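Local coordinates for protein D-aminoacyl-tRNA deacylase (Archaeoglobus fulgidus, PDB 1YQE) that probably hydrolyses D-aminoacyl-tRNAs to free tRNA and D-amino acids, a zinc-dependent proofreading step that counters the toxicity of mischarged tRNA, at residues A[7-12]-A[47-52]; A[38-43]-A[63-68]; A[192-197]-A[248-253]; A[240-245]-A[268-273]. One frame throughout, in Å; residues are numbered along the deposited sequence.

Contact 1. Residues A[7-12]-A[47-52]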
loop_
_atom_site.group_PDB
_atom_site.type_symbol
_atom_site.label_atom_id
_atom_site.label_comp_id
_atom_site.label_asym_id
_atom_site.label_seq_id
_atom_site.Cartn_x
_atom_site.Cartn_y
_atom_site.Cartn_z
ATOM N N LEU A 7 -7.818 -10.484 3.500
ATOM C CA LEU A 7 -7.604 -11.252 2.282
ATOM C C LEU A 7 -6.345 -10.860 1.525
ATOM O O LEU A 7 -6.150 -9.689 1.186
ATOM C CB LEU A 7 -8.811 -11.079 1.353
ATOM C CG LEU A 7 -8.738 -11.655 -0.065
ATOM C CD1 LEU A 7 -8.583 -13.163 -0.017
ATOM C CD2 LEU A 7 -10.015 -11.280 -0.819
ATOM N N VAL A 8 -5.494 -11.844 1.266
ATOM C CA VAL A 8 -4.266 -11.625 0.506
ATOM C C VAL A 8 -4.589 -12.036 -0.927
ATOM O O VAL A 8 -5.111 -13.122 -1.162
ATOM C CB VAL A 8 -3.108 -12.485 1.051
ATOM C CG1 VAL A 8 -1.858 -12.298 0.184
ATOM C CG2 VAL A 8 -2.813 -12.091 2.486
ATOM N N VAL A 9 -4.296 -11.158 -1.880
ATOM C CA VAL A 9 -4.582 -11.422 -3.285
ATOM C C VAL A 9 -3.314 -11.431 -4.123
ATOM O O VAL A 9 -2.488 -10.527 -4.010
ATOM C CB VAL A 9 -5.523 -10.340 -3.865
ATOM C CG1 VAL A 9 -5.689 -10.538 -5.367
ATOM C CG2 VAL A 9 -6.869 -10.383 -3.161
ATOM N N CYS A 10 -3.171 -12.447 -4.970
ATOM C CA CYS A 10 -2.008 -12.558 -5.847
ATOM C C CYS A 10 -2.413 -12.986 -7.255
ATOM O O CYS A 10 -3.538 -13.436 -7.484
ATOM C CB CYS A 10 -0.991 -13.554 -5.279
ATOM S SG CYS A 10 -1.571 -15.259 -5.136
ATOM N N SER A 11 -1.485 -12.834 -8.193
ATOM C CA SER A 11 -1.724 -13.198 -9.584
ATOM C C SER A 11 -1.076 -14.547 -9.894
ATOM O O SER A 11 0.060 -14.809 -9.496
ATOM C CB SER A 11 -1.151 -12.121 -10.510
ATOM O OG SER A 11 -1.425 -12.409 -11.870
ATOM N N GLU A 12 -1.804 -15.402 -10.604
ATOM C CA GLU A 12 -1.295 -16.718 -10.961
ATOM C C GLU A 12 -0.003 -16.655 -11.771
ATOM O O GLU A 12 0.844 -17.540 -11.659
ATOM C CB GLU A 12 -2.367 -17.503 -11.727
ATOM C CG GLU A 12 -3.484 -18.021 -10.821
ATOM C CD GLU A 12 -4.616 -18.692 -11.579
ATOM O OE1 GLU A 12 -4.335 -19.551 -12.445
ATOM O OE2 GLU A 12 -5.790 -18.365 -11.295
ATOM N N TYR A 47 -7.457 -15.226 4.669
ATOM C CA TYR A 47 -7.801 -15.776 3.362
ATOM C C TYR A 47 -6.752 -15.442 2.311
ATOM O O TYR A 47 -5.986 -14.493 2.468
ATOM C CB TYR A 47 -9.132 -15.197 2.886
ATOM C CG TYR A 47 -10.346 -15.601 3.687
ATOM C CD1 TYR A 47 -11.485 -14.798 3.700
ATOM C CD2 TYR A 47 -10.384 -16.809 4.386
ATOM C CE1 TYR A 47 -12.630 -15.185 4.383
ATOM C CE2 TYR A 47 -11.531 -17.206 5.070
ATOM C CZ TYR A 47 -12.649 -16.388 5.062
ATOM O OH TYR A 47 -13.791 -16.775 5.726
ATOM N N ILE A 48 -6.733 -16.231 1.240
ATOM C CA ILE A 48 -5.826 -16.010 0.119
ATOM C C ILE A 48 -6.641 -16.243 -1.149
ATOM O O ILE A 48 -7.421 -17.196 -1.229
ATOM C CB ILE A 48 -4.636 -16.996 0.102
ATOM C CG1 ILE A 48 -3.783 -16.835 1.362
ATOM C CG2 ILE A 48 -3.780 -16.741 -1.144
ATOM C CD1 ILE A 48 -2.616 -17.816 1.444
ATOM N N ALA A 49 -6.474 -15.374 -2.136
ATOM C CA ALA A 49 -7.203 -15.523 -3.387
ATOM C C ALA A 49 -6.243 -15.382 -4.553
ATOM O O ALA A 49 -5.412 -14.471 -4.586
ATOM C CB ALA A 49 -8.313 -14.482 -3.489
ATOM N N GLU A 50 -6.366 -16.294 -5.508
ATOM C CA GLU A 50 -5.520 -16.293 -6.685
ATOM C C GLU A 50 -6.399 -15.969 -7.888
ATOM O O GLU A 50 -7.501 -16.504 -8.024
ATOM C CB GLU A 50 -4.873 -17.668 -6.842
ATOM C CG GLU A 50 -3.550 -17.668 -7.568
ATOM C CD GLU A 50 -2.741 -18.924 -7.290
ATOM O OE1 GLU A 50 -1.612 -19.029 -7.808
ATOM O OE2 GLU A 50 -3.232 -19.806 -6.552
ATOM N N THR A 51 -5.917 -15.078 -8.745
ATOM C CA THR A 51 -6.656 -14.680 -9.935
ATOM C C THR A 51 -5.714 -14.713 -11.130
ATOM O O THR A 51 -4.504 -14.572 -10.971
ATOM C CB THR A 51 -7.223 -13.253 -9.790
ATOM O OG1 THR A 51 -7.963 -12.911 -10.967
ATOM C CG2 THR A 51 -6.091 -12.243 -9.605
ATOM N N LYS A 52 -6.267 -14.912 -12.322
ATOM C CA LYS A 52 -5.453 -14.952 -13.528
ATOM C C LYS A 52 -5.296 -13.551 -14.102
ATOM O O LYS A 52 -4.560 -13.339 -15.060
ATOM C CB LYS A 52 -6.078 -15.887 -14.574
ATOM C CG LYS A 52 -5.978 -17.370 -14.210
ATOM C CD LYS A 52 -6.328 -18.283 -15.384
ATOM C CE LYS A 52 -7.819 -18.263 -15.696
ATOM N NZ LYS A 52 -8.622 -18.838 -14.581
#
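Val8 N donates a hydrogen bond to Tyr47 O (3.0 Å), and Val8 O accepts one from Ala49 N (2.8 Å), the first rungs of a parallel ladder. Cys10 repeats the pattern with Ala49 O and Thr51 N, and Glu12 N closes it on Thr51 O (2.8 Å). The donor Val8 N stands 38° above the carbonyl plane of Tyr47, whereas the next three bonds run nearly down the carbonyl axes. The extended Glu12 side chain reaches across to Glu50 and Lys52: its CG meets Glu50 CG at 3.3 Å, the carboxylate planes 77° apart, and its OE2 lies 3.1 Å from Lys52 CG. Glu50 is buried, yet its carboxylate is satisfied by Lys21, Gln18 and Tyr41. On the face of Leu7, Val9 and Ala49, Leu7 CG lies anti to the backbone N (chi1 173°), which brings CD1 between Tyr47 CB (3.6 Å) and Ala49 CB (3.7 Å); Leu65 packs there too. Val8 and Ile48, beta-branched and suited to strands, meet Leu24 of helix 15-24 on the other face. Pairing thus registers interior strands 6-11 and 47-51 of the mixed sheet, and the buried carboxylate, with its lysine mate, probably stays ionised.

Contact 2. Residues A[38-43]-A[63-68]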
loop_
_atom_site.group_PDB
_atom_site.type_symbol
_atom_site.label_atom_id
_atom_site.label_comp_id
_atom_site.label_asym_id
_atom_site.label_seq_id
_atom_site.Cartn_x
_atom_site.Cartn_y
_atom_site.Cartn_z
ATOM N N PHE A 38 -11.654 -17.552 -9.667
ATOM C CA PHE A 38 -10.592 -17.588 -8.665
ATOM C C PHE A 38 -10.291 -18.925 -8.003
ATOM O O PHE A 38 -11.060 -19.885 -8.082
ATOM C CB PHE A 38 -10.887 -16.585 -7.541
ATOM C CG PHE A 38 -11.336 -15.238 -8.022
ATOM C CD1 PHE A 38 -12.691 -14.947 -8.144
ATOM C CD2 PHE A 38 -10.406 -14.255 -8.348
ATOM C CE1 PHE A 38 -13.116 -13.693 -8.582
ATOM C CE2 PHE A 38 -10.821 -13.000 -8.788
ATOM C CZ PHE A 38 -12.178 -12.719 -8.903
ATOM N N LYS A 39 -9.141 -18.954 -7.338
ATOM C CA LYS A 39 -8.682 -20.103 -6.578
ATOM C C LYS A 39 -8.593 -19.532 -5.168
ATOM O O LYS A 39 -7.738 -18.696 -4.883
ATOM C CB LYS A 39 -7.299 -20.560 -7.050
ATOM C CG LYS A 39 -7.260 -21.061 -8.486
ATOM C CD LYS A 39 -5.844 -21.414 -8.926
ATOM C CE LYS A 39 -5.281 -22.579 -8.131
ATOM N NZ LYS A 39 -6.107 -23.805 -8.307
ATOM N N LEU A 40 -9.496 -19.959 -4.295
ATOM C CA LEU A 40 -9.514 -19.455 -2.931
ATOM C C LEU A 40 -8.912 -20.447 -1.948
ATOM O O LEU A 40 -9.112 -21.653 -2.072
ATOM C CB LEU A 40 -10.949 -19.144 -2.503
ATOM C CG LEU A 40 -11.802 -18.265 -3.417
ATOM C CD1 LEU A 40 -13.199 -18.145 -2.820
ATOM C CD2 LEU A 40 -11.164 -16.889 -3.580
ATOM N N TYR A 41 -8.169 -19.929 -0.977
ATOM C CA TYR A 41 -7.561 -20.757 0.053
ATOM C C TYR A 41 -8.122 -20.231 1.363
ATOM O O TYR A 41 -7.910 -19.070 1.714
ATOM C CB TYR A 41 -6.036 -20.629 0.028
ATOM C CG TYR A 41 -5.415 -21.002 -1.301
ATOM C CD1 TYR A 41 -5.403 -20.098 -2.365
ATOM C CD2 TYR A 41 -4.864 -22.266 -1.508
ATOM C CE1 TYR A 41 -4.859 -20.443 -3.601
ATOM C CE2 TYR A 41 -4.318 -22.623 -2.742
ATOM C CZ TYR A 41 -4.319 -21.707 -3.783
ATOM O OH TYR A 41 -3.784 -22.046 -5.007
ATOM N N LEU A 42 -8.845 -21.087 2.079
ATOM C CA LEU A 42 -9.475 -20.685 3.327
ATOM C C LEU A 42 -8.879 -21.304 4.583
ATOM O O LEU A 42 -8.394 -22.436 4.573
ATOM C CB LEU A 42 -10.964 -21.023 3.274
ATOM C CG LEU A 42 -11.706 -20.587 2.011
ATOM C CD1 LEU A 42 -13.085 -21.230 1.979
ATOM C CD2 LEU A 42 -11.803 -19.075 1.978
ATOM N N SER A 43 -8.942 -20.539 5.666
ATOM C CA SER A 43 -8.455 -20.959 6.971
ATOM C C SER A 43 -9.184 -20.081 7.977
ATOM O O SER A 43 -9.918 -19.172 7.586
ATOM C CB SER A 43 -6.942 -20.748 7.084
ATOM O OG SER A 43 -6.614 -19.372 7.116
ATOM N N GLU A 63 -15.168 -6.484 -5.391
ATOM C CA GLU A 63 -16.595 -6.772 -5.510
ATOM C C GLU A 63 -16.795 -8.201 -5.994
ATOM O O GLU A 63 -17.696 -8.902 -5.532
ATOM C CB GLU A 63 -17.268 -5.819 -6.504
ATOM C CG GLU A 63 -17.103 -4.342 -6.199
ATOM C CD GLU A 63 -17.837 -3.457 -7.194
ATOM O OE1 GLU A 63 -17.752 -3.725 -8.414
ATOM O OE2 GLU A 63 -18.493 -2.488 -6.756
ATOM N N LYS A 64 -15.954 -8.623 -6.937
ATOM C CA LYS A 64 -16.025 -9.969 -7.495
ATOM C C LYS A 64 -15.738 -11.036 -6.441
ATOM O O LYS A 64 -16.451 -12.038 -6.341
ATOM C CB LYS A 64 -15.025 -10.108 -8.645
ATOM C CG LYS A 64 -15.278 -9.148 -9.794
ATOM C CD LYS A 64 -14.213 -9.263 -10.864
ATOM C CE LYS A 64 -14.499 -8.301 -12.008
ATOM N NZ LYS A 64 -13.489 -8.411 -13.094
ATOM N N LEU A 65 -14.688 -10.820 -5.660
ATOM C CA LEU A 65 -14.312 -11.772 -4.623
ATOM C C LEU A 65 -15.298 -11.792 -3.458
ATOM O O LEU A 65 -15.504 -12.836 -2.832
ATOM C CB LEU A 65 -12.905 -11.452 -4.108
ATOM C CG LEU A 65 -11.751 -11.796 -5.052
ATOM C CD1 LEU A 65 -10.494 -11.019 -4.664
ATOM C CD2 LEU A 65 -11.495 -13.292 -5.009
ATOM N N ALA A 66 -15.911 -10.648 -3.177
ATOM C CA ALA A 66 -16.860 -10.531 -2.069
ATOM C C ALA A 66 -18.126 -11.360 -2.267
ATOM O O ALA A 66 -18.966 -11.452 -1.372
ATOM C CB ALA A 66 -17.222 -9.075 -1.843
ATOM N N LYS A 67 -18.267 -11.955 -3.444
ATOM C CA LYS A 67 -19.426 -12.786 -3.722
ATOM C C LYS A 67 -19.245 -14.144 -3.048
ATOM O O LYS A 67 -20.218 -14.801 -2.680
ATOM C CB LYS A 67 -19.581 -12.978 -5.233
ATOM C CG LYS A 67 -20.673 -13.956 -5.641
ATOM C CD LYS A 67 -20.695 -14.142 -7.153
ATOM C CE LYS A 67 -21.603 -15.291 -7.571
ATOM N NZ LYS A 67 -21.542 -15.522 -9.051
ATOM N N TYR A 68 -17.992 -14.550 -2.868
ATOM C CA TYR A 68 -17.693 -15.846 -2.280
ATOM C C TYR A 68 -17.204 -15.827 -0.833
ATOM O O TYR A 68 -17.312 -16.837 -0.130
ATOM C CB TYR A 68 -16.674 -16.574 -3.155
ATOM C CG TYR A 68 -16.990 -16.487 -4.630
ATOM C CD1 TYR A 68 -16.289 -15.613 -5.463
ATOM C CD2 TYR A 68 -17.989 -17.278 -5.194
ATOM C CE1 TYR A 68 -16.576 -15.533 -6.828
ATOM C CE2 TYR A 68 -18.285 -17.203 -6.554
ATOM C CZ TYR A 68 -17.575 -16.332 -7.365
ATOM O OH TYR A 68 -17.857 -16.269 -8.712
#
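Leu65 CD2 sits over the middle of one face of the Phe38 ring, 3.5 Å from its centroid and 9° off the normal, a CH-pi contact in which the CG-CD2 bond runs nearly along the face. Around the rim, near the ring plane, lie Lys64 CB, 3.9 Å from Phe38 CZ, and Tyr68 CE1, 4.1 Å from Phe38 CD1. The two aromatic side chains cross at about a right angle, but the approach of Phe38 CD1 to the Tyr68 ring is oblique. Over the centre of one Tyr68 face lies Lys67 CG of the same segment, 4.1 Å above the plane. Phe38 CG stands anti to its carbonyl carbon (chi1 -45°), and this turn carries the ring out from the strand and under the methyl. A phenyl suits the place: its flat face takes the Leu65 methyl and its edge the two neighbours. The contact lays the end of helix 61-65, with the turn after it, against strand 38-42 of the mixed sheet, on the face where Leu65 also meets Leu7, Val9 and Ala49. There the Leu40 and Leu65 side chains slide past each other in opposite directions, Leu40 CD2 meeting Leu65 CD2 at 3.9 Å, and Leu40 CD1 touches Tyr68 CB at 3.8 Å. The extended Lys64 chain leads away to a long, weak ion pair with Glu53. Tyr68 N bonds Leu65 O at 3.0 Å, holding the turn.

Contact 3. Residues A[192-197]-A[248-253]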
loop_
_atom_site.group_PDB
_atom_site.type_symbol
_atom_site.label_atom_id
_atom_site.label_comp_id
_atom_site.label_asym_id
_atom_site.label_seq_id
_atom_site.Cartn_x
_atom_site.Cartn_y
_atom_site.Cartn_z
ATOM N N VAL A 192 -2.058 12.064 4.461
ATOM C CA VAL A 192 -1.961 11.935 3.025
ATOM C C VAL A 192 -0.678 12.733 2.817
ATOM O O VAL A 192 -0.508 13.790 3.416
ATOM C CB VAL A 192 -3.121 12.630 2.287
ATOM C CG1 VAL A 192 -2.729 12.866 0.835
ATOM C CG2 VAL A 192 -4.368 11.758 2.336
ATOM N N GLY A 193 0.235 12.231 1.998
ATOM C CA GLY A 193 1.477 12.955 1.789
ATOM C C GLY A 193 1.512 13.634 0.442
ATOM O O GLY A 193 0.975 13.112 -0.534
ATOM N N VAL A 194 2.148 14.799 0.388
ATOM C CA VAL A 194 2.251 15.561 -0.847
ATOM C C VAL A 194 3.692 16.028 -1.044
ATOM O O VAL A 194 4.240 16.748 -0.211
ATOM C CB VAL A 194 1.318 16.800 -0.824
ATOM C CG1 VAL A 194 1.523 17.640 -2.084
ATOM C CG2 VAL A 194 -0.145 16.352 -0.738
ATOM N N GLY A 195 4.295 15.599 -2.143
ATOM C CA GLY A 195 5.660 15.990 -2.442
ATOM C C GLY A 195 6.621 14.821 -2.431
ATOM O O GLY A 195 6.310 13.757 -1.893
ATOM N N GLY A 196 7.791 15.019 -3.034
ATOM C CA GLY A 196 8.802 13.978 -3.071
ATOM C C GLY A 196 8.927 13.238 -4.391
ATOM O O GLY A 196 8.085 13.368 -5.275
ATOM N N THR A 197 10.002 12.472 -4.525
ATOM C CA THR A 197 10.234 11.672 -5.719
ATOM C C THR A 197 9.383 10.404 -5.597
ATOM O O THR A 197 8.783 10.162 -4.548
ATOM C CB THR A 197 11.722 11.307 -5.855
ATOM O OG1 THR A 197 12.213 10.819 -4.601
ATOM C CG2 THR A 197 12.528 12.533 -6.275
ATOM N N LYS A 248 10.742 20.391 1.041
ATOM C CA LYS A 248 11.806 20.661 0.082
ATOM C C LYS A 248 11.350 20.332 -1.338
ATOM O O LYS A 248 12.022 20.669 -2.314
ATOM C CB LYS A 248 13.055 19.845 0.438
ATOM C CG LYS A 248 14.208 20.016 -0.541
ATOM C CD LYS A 248 15.476 19.314 -0.072
ATOM C CE LYS A 248 16.042 19.956 1.188
ATOM N NZ LYS A 248 17.361 19.372 1.559
ATOM N N SER A 249 10.192 19.689 -1.443
ATOM C CA SER A 249 9.650 19.291 -2.736
ATOM C C SER A 249 8.484 20.163 -3.200
ATOM O O SER A 249 8.411 20.540 -4.369
ATOM C CB SER A 249 9.208 17.824 -2.674
ATOM O OG SER A 249 8.735 17.370 -3.928
ATOM N N VAL A 250 7.577 20.483 -2.283
ATOM C CA VAL A 250 6.414 21.295 -2.622
ATOM C C VAL A 250 6.756 22.754 -2.929
ATOM O O VAL A 250 7.632 23.348 -2.299
ATOM C CB VAL A 250 5.365 21.278 -1.483
ATOM C CG1 VAL A 250 4.990 19.838 -1.136
ATOM C CG2 VAL A 250 5.910 22.003 -0.260
ATOM N N ASN A 251 6.062 23.324 -3.908
ATOM C CA ASN A 251 6.268 24.719 -4.268
ATOM C C ASN A 251 5.080 25.504 -3.722
ATOM O O ASN A 251 4.121 24.914 -3.222
ATOM C CB ASN A 251 6.367 24.884 -5.789
ATOM C CG ASN A 251 5.248 24.185 -6.527
ATOM O OD1 ASN A 251 4.077 24.329 -6.185
ATOM N ND2 ASN A 251 5.605 23.426 -7.556
ATOM N N SER A 252 5.139 26.827 -3.804
ATOM C CA SER A 252 4.054 27.651 -3.289
ATOM C C SER A 252 2.721 27.375 -3.975
ATOM O O SER A 252 1.662 27.537 -3.369
ATOM C CB SER A 252 4.415 29.134 -3.410
ATOM O OG SER A 252 5.086 29.394 -4.627
ATOM N N ALA A 253 2.769 26.949 -5.231
ATOM C CA ALA A 253 1.543 26.658 -5.969
ATOM C C ALA A 253 0.813 25.464 -5.364
ATOM O O ALA A 253 -0.391 25.525 -5.103
ATOM C CB ALA A 253 1.863 26.385 -7.432
#
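Ser249 OG accepts a hydrogen bond from Gly196 N at 2.7 Å, with an N-H...O angle of 162°, and this short bond is the polar centre of the contact. With chi1 at -177°, the hydroxyl swings to the far side from Ser249 N, which turns OG to Gly196 N; CB, placed by the backbone, is 3.2 Å from that glycine nitrogen. Glycine is called for on the opposing side. Gly195 and Gly196 both adopt positive phi with extended psi, angles at which a side chain would jam against the preceding carbonyl, and a CB on Gly195 would also crowd Val250 CG1 and Ser249 CB. The backbones can therefore approach closely, the CA atoms of Gly195 and Ser249 being 5.2 Å apart. Replacing Ser249 by an alanine would probably deprive Gly196 N of this acceptor and let the glycine loop shift more freely against 248-253. Val250 CG1 packs against the carbonyl, 3.3 Å from Val194 O; the apolar contact, with Val194 CG1, is looser at 4.2 Å. Beyond this small patch the segments diverge, and the exposed Lys248, Thr197 and Ser252 make no contact across them. Asn251 turns instead to its own helix, serving as N-cap with OD1 bonded to Val254 N. The glycine loop leaves the C-terminal end of strand 189-194, in the four-stranded parallel sheet, and Gly195 O is taken by Gln203 of helix 201-209. Val194 packs on Val254 and Val258 of helix 252-265 and on Leu231 of helix 228-238, while Val250 touches Ile245 on the adjoining strand.

Contact 4. Residues A[240-245]-A[268-273]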
loop_
_atom_site.group_PDB
_atom_site.type_symbol
_atom_site.label_atom_id
_atom_site.label_comp_id
_atom_site.label_asym_id
_atom_site.label_seq_id
_atom_site.Cartn_x
_atom_site.Cartn_y
_atom_site.Cartn_z
ATOM N N ALA A 240 -7.685 10.245 6.827
ATOM C CA ALA A 240 -6.570 11.009 7.364
ATOM C C ALA A 240 -7.003 12.227 8.159
ATOM O O ALA A 240 -8.029 12.846 7.868
ATOM C CB ALA A 240 -5.659 11.451 6.230
ATOM N N GLU A 241 -6.208 12.566 9.166
ATOM C CA GLU A 241 -6.476 13.743 9.982
ATOM C C GLU A 241 -5.383 14.767 9.707
ATOM O O GLU A 241 -5.355 15.834 10.316
ATOM C CB GLU A 241 -6.473 13.388 11.473
ATOM C CG GLU A 241 -7.684 12.594 11.941
ATOM C CD GLU A 241 -9.003 13.281 11.606
ATOM O OE1 GLU A 241 -9.095 14.521 11.750
ATOM O OE2 GLU A 241 -9.956 12.575 11.207
ATOM N N TYR A 242 -4.493 14.445 8.770
ATOM C CA TYR A 242 -3.375 15.332 8.451
ATOM C C TYR A 242 -2.912 15.224 7.007
ATOM O O TYR A 242 -3.177 14.237 6.327
ATOM C CB TYR A 242 -2.147 14.966 9.292
ATOM C CG TYR A 242 -2.328 14.957 10.782
ATOM C CD1 TYR A 242 -2.149 16.121 11.532
ATOM C CD2 TYR A 242 -2.656 13.781 11.453
ATOM C CE1 TYR A 242 -2.287 16.109 12.914
ATOM C CE2 TYR A 242 -2.800 13.762 12.839
ATOM C CZ TYR A 242 -2.613 14.927 13.560
ATOM O OH TYR A 242 -2.734 14.910 14.928
ATOM N N ILE A 243 -2.207 16.258 6.562
ATOM C CA ILE A 243 -1.584 16.266 5.247
ATOM C C ILE A 243 -0.140 16.605 5.598
ATOM O O ILE A 243 0.116 17.604 6.266
ATOM C CB ILE A 243 -2.101 17.376 4.306
ATOM C CG1 ILE A 243 -3.568 17.144 3.955
ATOM C CG2 ILE A 243 -1.274 17.374 3.009
ATOM C CD1 ILE A 243 -4.174 18.231 3.091
ATOM N N ILE A 244 0.796 15.757 5.197
ATOM C CA ILE A 244 2.204 16.027 5.465
ATOM C C ILE A 244 2.834 16.450 4.148
ATOM O O ILE A 244 2.590 15.832 3.116
ATOM C CB ILE A 244 2.934 14.771 5.993
ATOM C CG1 ILE A 244 2.406 14.408 7.379
ATOM C CG2 ILE A 244 4.432 15.025 6.059
ATOM C CD1 ILE A 244 2.884 13.059 7.877
ATOM N N ILE A 245 3.635 17.511 4.179
ATOM C CA ILE A 245 4.288 17.981 2.966
ATOM C C ILE A 245 5.797 17.793 3.041
ATOM O O ILE A 245 6.395 17.867 4.118
ATOM C CB ILE A 245 4.011 19.485 2.703
ATOM C CG1 ILE A 245 4.441 20.314 3.917
ATOM C CG2 ILE A 245 2.537 19.699 2.372
ATOM C CD1 ILE A 245 4.368 21.811 3.694
ATOM N N GLU A 268 -5.109 19.046 9.659
ATOM C CA GLU A 268 -3.924 19.867 9.877
ATOM C C GLU A 268 -2.755 19.552 8.944
ATOM O O GLU A 268 -2.472 18.392 8.653
ATOM C CB GLU A 268 -3.467 19.734 11.335
ATOM C CG GLU A 268 -2.115 20.376 11.624
ATOM C CD GLU A 268 -1.742 20.313 13.096
ATOM O OE1 GLU A 268 -1.842 19.220 13.694
ATOM O OE2 GLU A 268 -1.341 21.359 13.651
ATOM N N VAL A 269 -2.076 20.599 8.482
ATOM C CA VAL A 269 -0.918 20.443 7.604
ATOM C C VAL A 269 0.360 20.470 8.441
ATOM O O VAL A 269 0.550 21.376 9.250
ATOM C CB VAL A 269 -0.815 21.589 6.575
ATOM C CG1 VAL A 269 0.427 21.396 5.710
ATOM C CG2 VAL A 269 -2.058 21.635 5.708
ATOM N N LEU A 270 1.231 19.483 8.234
ATOM C CA LEU A 270 2.497 19.386 8.960
ATOM C C LEU A 270 3.697 19.180 8.031
ATOM O O LEU A 270 3.613 18.444 7.042
ATOM C CB LEU A 270 2.453 18.221 9.955
ATOM C CG LEU A 270 1.553 18.337 11.186
ATOM C CD1 LEU A 270 1.606 17.030 11.970
ATOM C CD2 LEU A 270 2.009 19.503 12.056
ATOM N N LYS A 271 4.814 19.827 8.348
ATOM C CA LYS A 271 6.026 19.668 7.546
ATOM C C LYS A 271 6.681 18.351 7.963
ATOM O O LYS A 271 6.663 18.001 9.138
ATOM C CB LYS A 271 6.971 20.857 7.766
ATOM C CG LYS A 271 6.384 22.164 7.242
ATOM C CD LYS A 271 7.420 23.266 7.053
ATOM C CE LYS A 271 7.863 23.887 8.366
ATOM N NZ LYS A 271 8.720 25.092 8.111
ATOM N N SER A 272 7.244 17.624 6.999
ATOM C CA SER A 272 7.860 16.325 7.265
ATOM C C SER A 272 8.931 16.346 8.351
ATOM O O SER A 272 9.069 15.382 9.108
ATOM C CB SER A 272 8.457 15.741 5.979
ATOM O OG SER A 272 9.667 16.390 5.628
ATOM N N LYS A 273 9.691 17.436 8.426
ATOM C CA LYS A 273 10.741 17.547 9.432
ATOM C C LYS A 273 10.136 17.607 10.829
ATOM O O LYS A 273 10.670 17.023 11.769
ATOM C CB LYS A 273 11.597 18.794 9.179
ATOM C CG LYS A 273 12.709 18.992 10.204
ATOM C CD LYS A 273 13.527 20.241 9.920
ATOM C CE LYS A 273 14.638 20.395 10.947
ATOM N NZ LYS A 273 15.523 19.196 10.967
#
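Ile243 uses both of its backbone polar atoms on the neighbouring strand: N donates to Glu268 O at 3.0 Å, and O accepts from Leu270 N at 2.9 Å. Ile245 continues with N to Leu270 O and O from Ser272 N (each 3.0 Å), while at the other end Glu241 O receives the longer bond from Glu268 N, 3.3 Å. Ile244, between them, turns its N and O the other way, to Val192 and Val194 of strand 189-194. These are strands 242-245 and 268-271 of a beta-alpha-beta unit, side by side and parallel, with helix 252-265 as the crossover; the second strand is outermost in its sheet. That helix packs on the face of Ile243 and Val269, where beta-branched residues suit both strand and core. On the other face Tyr242, its CG anti to the carbonyl carbon (chi1 -56°), is set alongside Glu268, pointing the same way: OE1 meets CE1 at 3.2 Å at the ring edge, in its plane, and ring and carboxylate are 20° apart. Leu270 CD1 also touches Tyr242 CD1 (3.9 Å), and Phe212 packs edge-to-face with the tyrosine. With a serine in place of Tyr242, Leu270 would probably lose this apolar neighbour and the Glu268 carboxylate would be freer to turn. Where strand passes into helix 272-278, Ser272 CB reaches Ile244 CG2 (4.1 Å). Glu247 accepts from Lys273 N and is hydrogen-bonded to Ser272 OG.

From the N terminus, strand 6-11 leads through helix 15-24 and a hairpin to strand 47-51, where contact 1 closes the first loop. Contact 2 opens inside that loop, at 38-43, and closes beyond it at 63-68, so the two cross; they touch through the adjoining strands 38-42 and 47-51, binding helix 61-65 into one end of the mixed sheet. Contacts 3 and 4 come after both in the chain, with their centres 34 to 39 Å from those of the first pair and across the centre of the chain, and cross each other: 240-245 lies within the loop closed by contact 3, and 268-273 after it. Neighbouring strands 189-194 and 242-245 join them in the parallel sheet.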